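Local structure of Dye-decolorizing peroxidase Tfu_3078 (Thermobifida fusca, 5FW4) at residues A106-W111 against G182-Q187; E121-I126 against T197-E202. The protein is a heme b peroxidase that oxidises many compounds with hydrogen peroxide, reacts strongly with anthraquinone dyes, and has no known physiological substrate. All coordinates share one frame; numbering follows the deposited sequence.

Interaction 1: residues A106-W111 against G182-Q187; sequences AALRSW and GDFMLQ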
# COMPACT_ATOMS: atom_id res chain seq x y z
N ALA A 106 -24.70 14.18 11.34
CA ALA A 106 -23.55 15.03 11.03
C ALA A 106 -22.57 14.26 10.13
O ALA A 106 -22.20 14.73 9.06
CB ALA A 106 -22.85 15.45 12.31
N ALA A 107 -22.18 13.08 10.58
CA ALA A 107 -21.22 12.24 9.83
C ALA A 107 -21.71 12.09 8.43
O ALA A 107 -20.99 12.40 7.51
CB ALA A 107 -21.04 10.89 10.49
N LEU A 108 -22.96 11.66 8.28
CA LEU A 108 -23.47 11.27 6.95
C LEU A 108 -23.63 12.48 6.03
O LEU A 108 -23.33 12.43 4.86
CB LEU A 108 -24.77 10.45 7.07
CG LEU A 108 -24.65 9.03 7.63
CD1 LEU A 108 -25.99 8.50 8.09
CD2 LEU A 108 -24.07 8.08 6.59
N ARG A 109 -24.10 13.60 6.58
CA ARG A 109 -24.14 14.83 5.82
C ARG A 109 -22.75 15.28 5.36
O ARG A 109 -22.55 15.63 4.20
CB ARG A 109 -24.82 15.97 6.61
CG ARG A 109 -25.16 17.14 5.72
CD ARG A 109 -25.82 18.27 6.50
NE ARG A 109 -27.23 18.01 6.80
CZ ARG A 109 -28.26 18.27 5.98
NH1 ARG A 109 -28.08 18.73 4.75
NH2 ARG A 109 -29.49 18.02 6.40
N SER A 110 -21.78 15.29 6.26
CA SER A 110 -20.45 15.82 5.90
C SER A 110 -19.87 14.95 4.79
O SER A 110 -19.28 15.42 3.79
CB SER A 110 -19.50 15.75 7.09
OG SER A 110 -20.02 16.41 8.21
N TRP A 111 -20.02 13.65 4.98
CA TRP A 111 -19.46 12.74 3.99
C TRP A 111 -20.13 12.89 2.65
O TRP A 111 -19.46 12.95 1.62
CB TRP A 111 -19.51 11.28 4.49
CG TRP A 111 -18.50 10.94 5.56
CD1 TRP A 111 -17.24 11.43 5.70
CD2 TRP A 111 -18.66 9.95 6.58
NE1 TRP A 111 -16.61 10.84 6.78
CE2 TRP A 111 -17.48 9.94 7.35
CE3 TRP A 111 -19.70 9.07 6.93
CZ2 TRP A 111 -17.31 9.11 8.44
CZ3 TRP A 111 -19.54 8.27 8.04
CH2 TRP A 111 -18.35 8.28 8.76
N GLY A 182 -18.85 -2.62 12.05
CA GLY A 182 -18.70 -1.16 11.93
C GLY A 182 -20.05 -0.51 11.62
O GLY A 182 -20.89 -1.05 10.86
N ASP A 183 -20.26 0.64 12.26
CA ASP A 183 -21.46 1.45 12.08
C ASP A 183 -21.51 2.11 10.72
O ASP A 183 -22.58 2.36 10.19
CB ASP A 183 -21.50 2.59 13.13
CG ASP A 183 -21.63 2.10 14.61
OD1 ASP A 183 -22.08 0.97 14.90
OD2 ASP A 183 -21.32 2.91 15.53
N PHE A 184 -20.36 2.50 10.20
CA PHE A 184 -20.26 3.11 8.91
C PHE A 184 -19.13 2.53 8.09
O PHE A 184 -18.12 2.02 8.63
CB PHE A 184 -19.94 4.61 9.04
CG PHE A 184 -20.94 5.36 9.82
CD1 PHE A 184 -22.14 5.74 9.24
CD2 PHE A 184 -20.69 5.69 11.13
CE1 PHE A 184 -23.07 6.47 9.98
CE2 PHE A 184 -21.61 6.40 11.88
CZ PHE A 184 -22.80 6.80 11.29
N MET A 185 -19.27 2.73 6.79
CA MET A 185 -18.17 2.51 5.89
C MET A 185 -17.86 3.65 4.95
O MET A 185 -18.73 4.23 4.35
CB MET A 185 -18.41 1.29 5.00
CG MET A 185 -17.26 1.12 4.02
SD MET A 185 -17.60 0.15 2.58
CE MET A 185 -18.95 0.97 1.78
N LEU A 186 -16.58 3.87 4.77
CA LEU A 186 -16.09 4.61 3.64
C LEU A 186 -15.30 3.70 2.75
O LEU A 186 -14.34 3.09 3.21
CB LEU A 186 -15.17 5.73 4.12
CG LEU A 186 -15.89 6.87 4.84
CD1 LEU A 186 -14.80 7.81 5.35
CD2 LEU A 186 -16.85 7.58 3.89
N GLN A 187 -15.68 3.63 1.47
CA GLN A 187 -14.82 3.05 0.45
C GLN A 187 -14.33 4.16 -0.46
O GLN A 187 -15.13 4.84 -1.12
CB GLN A 187 -15.51 1.93 -0.36
CG GLN A 187 -14.65 1.43 -1.53
CD GLN A 187 -15.38 0.56 -2.53
OE1 GLN A 187 -14.90 -0.55 -2.87
NE2 GLN A 187 -16.50 1.05 -3.06
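W111 meets F184 edge to face. The outer rim of the indole points at the phenyl ring, with W111 CZ3 3.7 Å from F184 CG. The two planes stand at 75°, and the centroids of the six-membered rings are 5.4 Å apart. L186 covers one face of the same indole. Its CD2 sits 4.0 Å from the centroid of the W111 five-membered ring, only 9° off the normal, which makes a CH-pi contact. L186 CD1 leans toward the nitrogen side, 3.8 Å from W111 NE1. The opposite face of the indole lies on A107 O, one turn back in its own helix. With CG anti to the carbonyl carbon (chi1 -74°), the indole is laid back along the helix, over this oxygen. W111 NE1 is hydrogen-bonded to L203 O, so the buried N-H is satisfied and the ring is less likely to rotate. L108 comes obliquely at F184, with L108 CG 3.8 Å from F184 CE1 and both its methyls near the same atom. A leucine in place of W111 would probably leave L203 O without this donor and open a gap between F184 and L186. All four side chains that carry the contact are buried. The axes of 106-111 and 184-187 run nearly parallel, 11.0 Å apart at their closest. D183 and F184 form a classic beta bulge opposite L87 at the start of the strand. Helix 97-120 thus covers one face of the antiparallel sheet, as expected for the ferredoxin-like fold of the N-terminal DyP-type domain.

Interaction 2: residues E121-I126 against T197-E202; sequences ESPHDI and TAAVEE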
# COMPACT_ATOMS: atom_id res chain seq x y z
N GLU A 121 -14.06 17.69 -7.99
CA GLU A 121 -12.76 18.30 -7.72
C GLU A 121 -11.83 17.33 -7.04
O GLU A 121 -12.27 16.34 -6.45
CB GLU A 121 -12.93 19.51 -6.82
CG GLU A 121 -14.27 20.19 -6.97
CD GLU A 121 -14.46 21.31 -5.95
OE1 GLU A 121 -13.57 22.19 -5.89
OE2 GLU A 121 -15.48 21.30 -5.23
N SER A 122 -10.54 17.64 -7.08
CA SER A 122 -9.52 16.83 -6.43
C SER A 122 -9.26 17.35 -5.02
O SER A 122 -9.58 18.53 -4.70
CB SER A 122 -8.21 16.82 -7.25
OG SER A 122 -8.46 16.50 -8.61
N PRO A 123 -8.68 16.49 -4.17
CA PRO A 123 -8.43 16.95 -2.80
C PRO A 123 -7.69 18.27 -2.73
O PRO A 123 -7.97 19.05 -1.85
CB PRO A 123 -7.58 15.84 -2.20
CG PRO A 123 -7.96 14.61 -2.99
CD PRO A 123 -8.19 15.11 -4.40
N HIS A 124 -6.75 18.50 -3.65
CA HIS A 124 -5.93 19.70 -3.62
C HIS A 124 -6.67 20.93 -4.15
O HIS A 124 -6.20 22.05 -3.96
CB HIS A 124 -4.58 19.52 -4.34
CG HIS A 124 -4.67 18.80 -5.65
ND1 HIS A 124 -4.87 17.43 -5.73
CD2 HIS A 124 -4.56 19.24 -6.92
CE1 HIS A 124 -4.89 17.07 -7.00
NE2 HIS A 124 -4.69 18.15 -7.75
N ASP A 125 -7.82 20.72 -4.80
CA ASP A 125 -8.74 21.85 -5.09
C ASP A 125 -9.57 22.23 -3.84
O ASP A 125 -9.96 23.39 -3.65
CB ASP A 125 -9.68 21.49 -6.25
CG ASP A 125 -8.93 21.08 -7.51
OD1 ASP A 125 -7.89 21.71 -7.81
OD2 ASP A 125 -9.38 20.13 -8.20
N ILE A 126 -9.82 21.25 -2.98
CA ILE A 126 -10.62 21.45 -1.77
C ILE A 126 -9.88 22.14 -0.63
O ILE A 126 -10.48 22.81 0.23
CB ILE A 126 -11.18 20.08 -1.30
CG1 ILE A 126 -12.36 19.71 -2.21
CG2 ILE A 126 -11.60 20.06 0.17
CD1 ILE A 126 -12.54 18.23 -2.35
N THR A 197 -4.85 8.83 -0.54
CA THR A 197 -4.61 9.04 0.88
C THR A 197 -5.01 10.54 1.18
O THR A 197 -5.41 10.81 2.26
CB THR A 197 -3.15 8.78 1.27
OG1 THR A 197 -2.94 8.80 2.71
CG2 THR A 197 -2.19 9.77 0.64
N ALA A 198 -4.97 11.40 0.19
CA ALA A 198 -5.32 12.86 0.41
C ALA A 198 -6.82 12.99 0.63
O ALA A 198 -7.31 13.74 1.47
CB ALA A 198 -4.92 13.65 -0.81
N ALA A 199 -7.55 12.22 -0.16
CA ALA A 199 -8.99 12.18 -0.06
C ALA A 199 -9.43 11.52 1.21
O ALA A 199 -10.35 11.98 1.83
CB ALA A 199 -9.58 11.44 -1.26
N VAL A 200 -8.85 10.34 1.53
CA VAL A 200 -9.07 9.73 2.85
C VAL A 200 -8.91 10.74 4.01
O VAL A 200 -9.75 10.79 4.85
CB VAL A 200 -8.13 8.60 3.10
CG1 VAL A 200 -8.14 8.16 4.57
CG2 VAL A 200 -8.56 7.44 2.19
N GLU A 201 -7.78 11.41 4.07
CA GLU A 201 -7.56 12.41 5.17
C GLU A 201 -8.70 13.39 5.32
O GLU A 201 -9.08 13.76 6.45
CB GLU A 201 -6.29 13.19 4.93
CG GLU A 201 -5.02 12.42 5.10
CD GLU A 201 -4.83 11.85 6.49
OE1 GLU A 201 -5.25 12.46 7.48
OE2 GLU A 201 -4.25 10.75 6.59
N GLU A 202 -9.21 13.88 4.20
CA GLU A 202 -10.31 14.88 4.23
C GLU A 202 -11.63 14.23 4.64
O GLU A 202 -12.40 14.77 5.37
CB GLU A 202 -10.50 15.53 2.87
CG GLU A 202 -9.29 16.25 2.32
CD GLU A 202 -8.90 17.45 3.16
OE1 GLU A 202 -9.77 18.20 3.58
OE2 GLU A 202 -7.69 17.60 3.42
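P123 and A199 bring the two backbones close, with P123 CA only 5.5 Å from A199 CA. The residues met by the proline are alanines, consistent with so close an approach. The P123 ring lies against one side of helix 193-205. The A198 methyl points toward it, P123 CB to A198 CB being 3.7 Å. P123 CG comes 3.7 Å from A199 N, against the backbone of the helix. The A199 methyl is the more distant neighbour, at 4.0 Å from P123 CG to A199 CB. P123 is the first residue of the short helix 123-126, and S122 holds the N-cap position without a side-chain capping bond. Instead D125 OD2 accepts from S122 N at 3.0 Å, a nearly straight bond (166°), met on the anti side of the carboxylate and tilted out of its plane. S122 O takes two backbone donors, D125 N and I126 N. One turn past A198 is E202. Its CG is anti to the carbonyl carbon (chi1 -59°) and its chain folds again at the next bond, which brings E202 OE1 4.3 Å from I126 CG2, a loose contact. I126 also packs on L114 and L118 of helix 97-120. E202 OE2 forms a salt bridge with R290 of the second subunit.

How the interactions relate
Interactions 1 and 2 sit side by side in the N-terminal DyP-type domain, with centres about 16 Å apart and nearest atoms about 6 Å apart. They do not touch. Their segments alternate along the chain: helix 97-120 is followed by helix 123-126, and strand 184-190 by helix 193-205. Interaction 1 sets helix 97-120 on the sheet; interaction 2 packs helix 123-126 on helix 193-205. L203, next after 197-202, belongs to both neighbourhoods, since W111 of interaction 1 bonds to it. Both lie away from the heme pocket, H338 and D242. The centre of interaction 1 is about 15 Å from the centre of the chain. That of interaction 2 is about 21 Å from it, and this contact borders the second subunit.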